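Local coordinates for protein sensor histidine kinase (Pseudomonas syringae pv. tomato, PDB 3CIT) that probably serves in two-component phosphorelay signalling as a dimerising sensor kinase, of which this chain is the GAF domain, at residues L72-T77 against G93-C98; A45-L50 against L117-A122; Q87-P92 against V99-L104. All blocks are in the same frame, centred on the assembly; numbering follows the deposited sequence.

All three interactions belong to the antiparallel sheet of the GAF domain or to the loops that lie on it. Interaction 2 pairs strand 48-53 with strand 111-119, and interaction 3 pairs strand 98-105 with the outer strand 87-90. Because 111-119 and 98-105 are neighbours, the two pairings run through one continuous sheet. Interaction 1 pairs no strands: its loops meet through leucines on the face of His48 and Ala118. Chemistry follows place. Interaction 1 is a small apolar contact edged by Thr74, His95 and one bridging water, interaction 2 a largely buried strand end rich in polar side-chain bonds, and interaction 3 a partly buried hairpin facing a second subunit.

Interaction 1: L72-T77 against G93-C98; sequences LSTLET and GTHLPC
Leu75 and Leu96 each place CG anti to the carbonyl carbon, beside the backbone N (chi1 -62° and -65°), and these rotations bring the two side chains together at about a right angle. One methyl does the touching on the side of Leu96: its CD1 lies 3.7 Å from Leu75 CG. The same methyl is 3.8 Å from Leu75 CD2 and 3.9 Å from Leu75 CD1, so it rests against the whole branch point and not against a single methyl.

The 72-77 segment is held in shape by a type I turn, closed by a bond from Leu75 N to Leu72 O of 3.1 Å. The turn carries Thr74 to the outer margin of the leucine pair. There Thr74 CG2 approaches the His95 ring obliquely, 4.1 Å from His95 ND1, a loose contact. Thr74 OG1 bonds to Arg71 O, in helix 69-72, and also accepts from a water at 2.6 Å. That water in turn receives a weak bond from Leu96 N at 3.3 Å, making an indirect polar link between the loops. Arg71 adds another tie, its NH1 bonding to His95 O.

Leu96 gives the largest single share of the 191 Å² buried. The contact joins the loop that follows helix 69-72 to the connection between strands 87-90 and 98-105. Both leucines lie on the sheet: Leu75 rests on Leu50 of strand 48-53 and Val116 of strand 111-119, and Leu96 on His48 and Ala118 of the same two strands.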
loop_
_atom_site.group_PDB
_atom_site.type_symbol
_atom_site.label_atom_id
_atom_site.label_comp_id
_atom_site.label_asym_id
_atom_site.label_seq_id
_atom_site.Cartn_x
_atom_site.Cartn_y
_atom_site.Cartn_z
ATOM N N LEU A 72 26.422 -9.637 -3.429
ATOM C CA LEU A 72 25.504 -8.694 -4.097
ATOM C C LEU A 72 25.427 -8.965 -5.615
ATOM O O LEU A 72 24.338 -8.838 -6.185
ATOM C CB LEU A 72 25.932 -7.243 -3.849
ATOM C CG LEU A 72 25.653 -6.724 -2.427
ATOM C CD1 LEU A 72 26.272 -5.342 -2.278
ATOM C CD2 LEU A 72 24.169 -6.755 -2.143
ATOM N N SER A 73 26.540 -9.393 -6.222
ATOM C CA SER A 73 26.604 -9.631 -7.684
ATOM C C SER A 73 25.635 -10.716 -8.144
ATOM O O SER A 73 25.282 -10.786 -9.332
ATOM C CB SER A 73 28.016 -9.961 -8.138
ATOM O OG SER A 73 28.393 -11.259 -7.787
ATOM N N THR A 74 25.249 -11.592 -7.223
ATOM C CA THR A 74 24.375 -12.723 -7.533
ATOM C C THR A 74 22.924 -12.319 -7.723
ATOM O O THR A 74 22.139 -13.088 -8.245
ATOM C CB THR A 74 24.437 -13.818 -6.441
ATOM O OG1 THR A 74 23.869 -13.343 -5.209
ATOM C CG2 THR A 74 25.908 -14.297 -6.258
ATOM N N LEU A 75 22.562 -11.132 -7.288
ATOM C CA LEU A 75 21.204 -10.633 -7.471
ATOM C C LEU A 75 20.970 -10.133 -8.896
ATOM O O LEU A 75 21.807 -9.438 -9.490
ATOM C CB LEU A 75 20.937 -9.502 -6.510
ATOM C CG LEU A 75 21.015 -9.809 -5.023
ATOM C CD1 LEU A 75 20.843 -8.508 -4.272
ATOM C CD2 LEU A 75 19.963 -10.840 -4.625
ATOM N N GLU A 76 19.810 -10.505 -9.429
ATOM C CA GLU A 76 19.315 -9.934 -10.675
ATOM C C GLU A 76 19.119 -8.443 -10.508
ATOM O O GLU A 76 18.799 -7.967 -9.426
ATOM C CB GLU A 76 17.987 -10.585 -11.054
ATOM C CG GLU A 76 18.176 -12.010 -11.570
ATOM C CD GLU A 76 18.883 -12.042 -12.920
ATOM O OE1 GLU A 76 18.279 -11.532 -13.908
ATOM O OE2 GLU A 76 20.031 -12.572 -12.997
ATOM N N THR A 77 19.352 -7.689 -11.570
ATOM C CA THR A 77 19.204 -6.252 -11.496
ATOM C C THR A 77 18.322 -5.802 -12.658
ATOM O O THR A 77 18.794 -5.176 -13.601
ATOM C CB THR A 77 20.576 -5.564 -11.520
ATOM O OG1 THR A 77 21.267 -5.898 -12.726
ATOM C CG2 THR A 77 21.416 -6.002 -10.315
ATOM N N GLY A 93 18.818 -21.869 -0.983
ATOM C CA GLY A 93 20.067 -22.461 -1.423
ATOM C C GLY A 93 21.057 -21.500 -2.065
ATOM O O GLY A 93 22.169 -21.932 -2.432
ATOM N N THR A 94 20.663 -20.225 -2.212
ATOM C CA THR A 94 21.471 -19.212 -2.890
ATOM C C THR A 94 22.314 -18.474 -1.882
ATOM O O THR A 94 22.214 -18.698 -0.661
ATOM C CB THR A 94 20.588 -18.195 -3.667
ATOM O OG1 THR A 94 19.806 -17.469 -2.732
ATOM C CG2 THR A 94 19.669 -18.897 -4.758
ATOM N N HIS A 95 23.163 -17.582 -2.378
ATOM C CA HIS A 95 24.027 -16.786 -1.514
ATOM C C HIS A 95 23.240 -15.789 -0.636
ATOM O O HIS A 95 23.715 -15.378 0.415
ATOM C CB HIS A 95 25.049 -16.040 -2.366
ATOM C CG HIS A 95 26.185 -16.898 -2.832
ATOM N ND1 HIS A 95 26.120 -17.652 -3.983
ATOM C CD2 HIS A 95 27.386 -17.157 -2.279
ATOM C CE1 HIS A 95 27.257 -18.311 -4.136
ATOM N NE2 HIS A 95 28.039 -18.040 -3.109
ATOM N N LEU A 96 22.073 -15.391 -1.115
ATOM C CA LEU A 96 21.183 -14.408 -0.477
ATOM C C LEU A 96 19.768 -14.938 -0.505
ATOM O O LEU A 96 18.932 -14.577 -1.361
ATOM C CB LEU A 96 21.262 -13.032 -1.171
ATOM C CG LEU A 96 22.619 -12.322 -1.075
ATOM C CD1 LEU A 96 22.702 -11.085 -1.970
ATOM C CD2 LEU A 96 22.958 -11.942 0.392
ATOM N N PRO A 97 19.496 -15.885 0.387
ATOM C CA PRO A 97 18.208 -16.574 0.342
ATOM C C PRO A 97 16.937 -15.782 0.694
ATOM O O PRO A 97 15.855 -16.321 0.552
ATOM C CB PRO A 97 18.386 -17.751 1.302
ATOM C CG PRO A 97 19.558 -17.446 2.122
ATOM C CD PRO A 97 20.418 -16.460 1.385
ATOM N N CYS A 98 17.085 -14.565 1.185
ATOM C CA CYS A 98 15.959 -13.699 1.541
ATOM C C CYS A 98 16.267 -12.326 0.950
ATOM O O CYS A 98 17.359 -11.786 1.170
ATOM C CB CYS A 98 15.827 -13.618 3.096
ATOM S SG CYS A 98 15.211 -15.130 3.707
HETATM O O HOH W 1 22.094 -15.122 -4.372
#

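Interaction 2: A45-L50 against L117-A122; sequences AMDHGL and LANSVA. With GOL (glycerol), chain E.
His48 and Ala118 form an antiparallel hydrogen-bonded pair, followed by the non-hydrogen-bonded pair Gly49 and Leu117, with the short strand axes at 156° and 4.5 Å apart at their closest. The bonds from His48 N to Ala118 O and from Ala118 N to His48 O close the first pair.

Beyond it, where the strands give way to loops, side chains take over the pairing. Asp47 has CG set between its backbone N and carbonyl carbon (chi1 62°), which turns the carboxylate to the start of the 120-122 loop. Asp47 OD2 receives Ser120 OG at 2.6 Å on its syn lone pair. Asp47 OD1 takes two donors: Ser120 N at 2.9 Å from the syn side, and His48 ND1 at 2.9 Å from well above the carboxylate plane, though within the plane of the imidazole. Three bonds thus fix the carboxylate's rotation, and His48 is held at its other nitrogen by Ser68 OG.

The Asn119 amide has a protein partner at each end. Its OD1 accepts Asp47 N in the carbonyl plane at 3.0 Å, and its ND2 donates to Val121 O at 2.8 Å. A glycerol, probably from the crystallisation liquor, bonds to the same OD1 and ND2.

Met46, present as selenomethionine, bends at its last torsion (chi3 68°), bringing CE to 3.6 Å from Ala118 CA.

A Schellman motif at Ala45 ends helix 29-43 just ahead of this contact. Leu117 faces that helix, packing on Leu37, Ala40 and Cys41, whereas His48 reaches Arg71 and Leu72 of helix 69-72.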
loop_
_atom_site.group_PDB
_atom_site.type_symbol
_atom_site.label_atom_id
_atom_site.label_comp_id
_atom_site.label_asym_id
_atom_site.label_seq_id
_atom_site.Cartn_x
_atom_site.Cartn_y
_atom_site.Cartn_z
ATOM N N ALA A 45 18.114 -5.918 10.419
ATOM C CA ALA A 45 19.202 -6.857 10.616
ATOM C C ALA A 45 19.425 -7.698 9.347
ATOM O O ALA A 45 19.593 -8.906 9.423
ATOM C CB ALA A 45 18.893 -7.757 11.834
HETATM N N MSE A 46 19.408 -7.050 8.191
HETATM C CA MSE A 46 19.725 -7.727 6.924
HETATM C C MSE A 46 21.121 -7.287 6.481
HETATM O O MSE A 46 21.403 -6.096 6.437
HETATM C CB MSE A 46 18.619 -7.434 5.894
HETATM C CG MSE A 46 17.280 -8.067 6.373
HETATM SE SE MSE A 46 15.782 -7.917 5.132
HETATM C CE MSE A 46 16.348 -9.077 3.669
ATOM N N ASP A 47 21.985 -8.260 6.195
ATOM C CA ASP A 47 23.421 -8.007 6.080
ATOM C C ASP A 47 23.931 -7.549 4.728
ATOM O O ASP A 47 25.116 -7.263 4.612
ATOM C CB ASP A 47 24.271 -9.172 6.643
ATOM C CG ASP A 47 24.080 -10.492 5.927
ATOM O OD1 ASP A 47 23.306 -10.613 4.937
ATOM O OD2 ASP A 47 24.763 -11.465 6.346
ATOM N N HIS A 48 23.045 -7.445 3.728
ATOM C CA HIS A 48 23.410 -6.959 2.390
ATOM C C HIS A 48 22.327 -6.044 1.856
ATOM O O HIS A 48 21.162 -6.143 2.249
ATOM C CB HIS A 48 23.573 -8.119 1.394
ATOM C CG HIS A 48 24.779 -8.969 1.626
ATOM N ND1 HIS A 48 24.835 -9.930 2.610
ATOM C CD2 HIS A 48 25.972 -9.019 0.984
ATOM C CE1 HIS A 48 26.027 -10.508 2.588
ATOM N NE2 HIS A 48 26.744 -9.959 1.625
ATOM N N GLY A 49 22.708 -5.181 0.925
ATOM C CA GLY A 49 21.733 -4.375 0.243
ATOM C C GLY A 49 22.327 -3.637 -0.911
ATOM O O GLY A 49 23.553 -3.460 -1.022
ATOM N N LEU A 50 21.464 -3.239 -1.818
ATOM C CA LEU A 50 21.871 -2.313 -2.837
ATOM C C LEU A 50 20.709 -1.395 -3.217
ATOM O O LEU A 50 19.552 -1.626 -2.849
ATOM C CB LEU A 50 22.484 -3.075 -4.025
ATOM C CG LEU A 50 21.693 -4.147 -4.728
ATOM C CD1 LEU A 50 20.616 -3.514 -5.552
ATOM C CD2 LEU A 50 22.606 -5.025 -5.614
ATOM N N LEU A 117 17.088 -5.027 -0.099
ATOM C CA LEU A 117 17.734 -5.531 1.102
ATOM C C LEU A 117 17.796 -7.039 0.970
ATOM O O LEU A 117 16.886 -7.669 0.409
ATOM C CB LEU A 117 16.932 -5.151 2.356
ATOM C CG LEU A 117 16.467 -3.688 2.459
ATOM C CD1 LEU A 117 15.788 -3.437 3.864
ATOM C CD2 LEU A 117 17.581 -2.738 2.182
ATOM N N ALA A 118 18.861 -7.645 1.488
ATOM C CA ALA A 118 19.055 -9.072 1.311
ATOM C C ALA A 118 19.802 -9.634 2.489
ATOM O O ALA A 118 20.545 -8.911 3.134
ATOM C CB ALA A 118 19.832 -9.357 0.015
ATOM N N ASN A 119 19.623 -10.915 2.774
ATOM C CA ASN A 119 20.309 -11.527 3.897
ATOM C C ASN A 119 21.002 -12.821 3.469
ATOM O O ASN A 119 20.489 -13.566 2.630
ATOM C CB ASN A 119 19.326 -11.773 5.043
ATOM C CG ASN A 119 20.015 -11.877 6.387
ATOM O OD1 ASN A 119 20.755 -10.952 6.786
ATOM N ND2 ASN A 119 19.844 -13.041 7.081
ATOM N N SER A 120 22.169 -13.085 4.069
ATOM C CA SER A 120 22.963 -14.256 3.740
ATOM C C SER A 120 22.387 -15.562 4.249
ATOM O O SER A 120 22.788 -16.616 3.776
ATOM C CB SER A 120 24.377 -14.092 4.297
ATOM O OG SER A 120 24.333 -13.955 5.709
ATOM N N VAL A 121 21.468 -15.502 5.211
ATOM C CA VAL A 121 20.813 -16.690 5.721
ATOM C C VAL A 121 19.284 -16.488 5.753
ATOM O O VAL A 121 18.777 -15.355 5.834
ATOM C CB VAL A 121 21.340 -17.136 7.114
ATOM C CG1 VAL A 121 22.819 -17.589 7.046
ATOM C CG2 VAL A 121 21.159 -16.076 8.125
ATOM N N ALA A 122 18.563 -17.591 5.631
ATOM C CA ALA A 122 17.089 -17.557 5.661
ATOM C C ALA A 122 16.607 -16.993 7.001
ATOM O O ALA A 122 17.029 -17.445 8.082
ATOM C CB ALA A 122 16.518 -18.959 5.413
HETATM C C1 GOL E . 21.966 -13.377 10.164
HETATM O O1 GOL E . 20.566 -13.287 9.861
HETATM C C2 GOL E . 22.713 -12.420 9.258
HETATM O O2 GOL E . 24.101 -12.255 9.553
HETATM C C3 GOL E . 21.948 -11.171 9.556
HETATM O O3 GOL E . 22.381 -10.162 8.792
#

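Interaction 3: Q87-P92 against V99-L104; sequences QWLERP and VLLLPL
Trp88 and Leu100 meet across the hairpin at about a right angle. With CG of Trp88 anti to its backbone N (chi1 -179°), the indole swings across the strand, and Leu100 CB comes to its edge, near the ring plane, 3.8 Å from Trp88 CE3. Val99 O lies over one face of the same ring, 3.4 Å above its plane and offset toward the rim.

On the other face of the sheet the side chains run alongside one another. Leu89 and Val99 point the same way, with Leu89 CB 4.1 Å from Val99 CB. Gln87 extends beside Leu101 in like fashion, its NE2 3.5 Å from Leu101 CD1. Arg91 reaches over obliquely and lays CD against Val99 CG2 at 4.1 Å, while its NH2 bonds to Leu96 O in the hairpin's connecting loop.

Between the two faces runs regular antiparallel pairing, two bonds each for Gln87 with Leu101 and for Leu89 with Val99. The straightest, from Leu101 N to Gln87 O, has an angle of 171° at the hydrogen.

Strand 87-90 is outermost in this chain's sheet and packs on a second subunit: Trp88 meets Arg15, Gln87 meets Arg39 and Leu89 meets Ala42, all three partners on that subunit. Inward, strand 98-105 bonds to strand 111-119 through Leu100 and Leu117, and Leu102 and Leu104 pack against helix 128-156.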
loop_
_atom_site.group_PDB
_atom_site.type_symbol
_atom_site.label_atom_id
_atom_site.label_comp_id
_atom_site.label_asym_id
_atom_site.label_seq_id
_atom_site.Cartn_x
_atom_site.Cartn_y
_atom_site.Cartn_z
ATOM N N GLN A 87 8.002 -6.370 -2.010
ATOM C CA GLN A 87 7.972 -7.787 -2.352
ATOM C C GLN A 87 9.012 -8.488 -1.468
ATOM O O GLN A 87 10.181 -8.052 -1.385
ATOM C CB GLN A 87 8.302 -8.008 -3.829
ATOM C CG GLN A 87 8.160 -9.502 -4.279
ATOM C CD GLN A 87 8.327 -9.752 -5.762
ATOM O OE1 GLN A 87 7.874 -10.789 -6.302
ATOM N NE2 GLN A 87 8.964 -8.835 -6.429
ATOM N N TRP A 88 8.601 -9.574 -0.842
ATOM C CA TRP A 88 9.515 -10.450 -0.095
ATOM C C TRP A 88 9.800 -11.676 -0.917
ATOM O O TRP A 88 8.865 -12.338 -1.366
ATOM C CB TRP A 88 8.860 -10.881 1.200
ATOM C CG TRP A 88 9.702 -11.767 2.058
ATOM C CD1 TRP A 88 9.509 -13.111 2.301
ATOM C CD2 TRP A 88 10.880 -11.391 2.788
ATOM N NE1 TRP A 88 10.514 -13.587 3.130
ATOM C CE2 TRP A 88 11.357 -12.561 3.454
ATOM C CE3 TRP A 88 11.573 -10.198 2.957
ATOM C CZ2 TRP A 88 12.482 -12.543 4.268
ATOM C CZ3 TRP A 88 12.731 -10.207 3.751
ATOM C CH2 TRP A 88 13.142 -11.366 4.405
ATOM N N LEU A 89 11.068 -12.010 -1.091
ATOM C CA LEU A 89 11.456 -13.142 -1.898
ATOM C C LEU A 89 12.270 -14.151 -1.095
ATOM O O LEU A 89 13.155 -13.761 -0.342
ATOM C CB LEU A 89 12.364 -12.700 -3.046
ATOM C CG LEU A 89 11.850 -11.664 -4.037
ATOM C CD1 LEU A 89 13.018 -11.259 -4.992
ATOM C CD2 LEU A 89 10.742 -12.318 -4.804
ATOM N N GLU A 90 11.955 -15.434 -1.268
ATOM C CA GLU A 90 12.760 -16.539 -0.733
ATOM C C GLU A 90 13.462 -17.170 -1.928
ATOM O O GLU A 90 12.815 -17.517 -2.905
ATOM C CB GLU A 90 11.895 -17.588 -0.065
ATOM C CG GLU A 90 11.138 -17.077 1.134
ATOM C CD GLU A 90 10.306 -18.179 1.782
ATOM O OE1 GLU A 90 9.334 -18.640 1.163
ATOM O OE2 GLU A 90 10.650 -18.597 2.904
ATOM N N ARG A 91 14.767 -17.353 -1.816
ATOM C CA ARG A 91 15.600 -17.873 -2.875
ATOM C C ARG A 91 16.456 -18.994 -2.249
ATOM O O ARG A 91 17.639 -18.832 -1.975
ATOM C CB ARG A 91 16.436 -16.744 -3.454
ATOM C CG ARG A 91 15.634 -15.550 -3.986
ATOM C CD ARG A 91 16.518 -14.403 -4.562
ATOM N NE ARG A 91 17.460 -14.837 -5.595
ATOM C CZ ARG A 91 18.781 -15.005 -5.433
ATOM N NH1 ARG A 91 19.535 -15.399 -6.465
ATOM N NH2 ARG A 91 19.378 -14.766 -4.277
ATOM N N PRO A 92 15.825 -20.127 -1.963
ATOM C CA PRO A 92 16.497 -21.168 -1.186
ATOM C C PRO A 92 17.799 -21.680 -1.814
ATOM O O PRO A 92 17.883 -21.847 -3.018
ATOM C CB PRO A 92 15.459 -22.294 -1.143
ATOM C CG PRO A 92 14.220 -21.684 -1.411
ATOM C CD PRO A 92 14.456 -20.524 -2.305
ATOM N N VAL A 99 15.283 -11.751 0.262
ATOM C CA VAL A 99 15.386 -10.435 -0.349
ATOM C C VAL A 99 14.078 -9.666 -0.160
ATOM O O VAL A 99 12.997 -10.219 -0.333
ATOM C CB VAL A 99 15.702 -10.559 -1.844
ATOM C CG1 VAL A 99 15.714 -9.153 -2.546
ATOM C CG2 VAL A 99 17.038 -11.289 -2.022
ATOM N N LEU A 100 14.212 -8.393 0.173
ATOM C CA LEU A 100 13.089 -7.450 0.284
ATOM C C LEU A 100 13.305 -6.329 -0.736
ATOM O O LEU A 100 14.369 -5.677 -0.754
ATOM C CB LEU A 100 13.014 -6.908 1.711
ATOM C CG LEU A 100 11.949 -5.868 2.036
ATOM C CD1 LEU A 100 10.490 -6.393 1.830
ATOM C CD2 LEU A 100 12.140 -5.198 3.449
ATOM N N LEU A 101 12.309 -6.117 -1.592
ATOM C CA LEU A 101 12.329 -5.053 -2.593
ATOM C C LEU A 101 11.406 -3.930 -2.143
ATOM O O LEU A 101 10.261 -4.206 -1.759
ATOM C CB LEU A 101 11.847 -5.618 -3.932
ATOM C CG LEU A 101 12.627 -6.821 -4.493
ATOM C CD1 LEU A 101 12.047 -7.179 -5.858
ATOM C CD2 LEU A 101 14.073 -6.494 -4.602
ATOM N N LEU A 102 11.897 -2.690 -2.194
ATOM C CA LEU A 102 11.134 -1.484 -1.866
ATOM C C LEU A 102 11.287 -0.492 -3.036
ATOM O O LEU A 102 12.330 0.127 -3.203
ATOM C CB LEU A 102 11.628 -0.854 -0.560
ATOM C CG LEU A 102 11.789 -1.858 0.601
ATOM C CD1 LEU A 102 12.734 -1.414 1.683
ATOM C CD2 LEU A 102 10.367 -2.201 1.143
ATOM N N PRO A 103 10.244 -0.336 -3.841
ATOM C CA PRO A 103 10.314 0.546 -4.970
ATOM C C PRO A 103 10.506 2.002 -4.597
ATOM O O PRO A 103 10.020 2.467 -3.548
ATOM C CB PRO A 103 8.942 0.384 -5.648
ATOM C CG PRO A 103 8.385 -0.844 -5.138
ATOM C CD PRO A 103 8.939 -1.029 -3.770
ATOM N N LEU A 104 11.200 2.707 -5.473
ATOM C CA LEU A 104 11.310 4.154 -5.428
ATOM C C LEU A 104 10.383 4.765 -6.471
ATOM O O LEU A 104 10.495 4.500 -7.652
ATOM C CB LEU A 104 12.751 4.607 -5.707
ATOM C CG LEU A 104 13.748 4.610 -4.547
ATOM C CD1 LEU A 104 14.073 3.229 -4.084
ATOM C CD2 LEU A 104 15.027 5.394 -4.960
#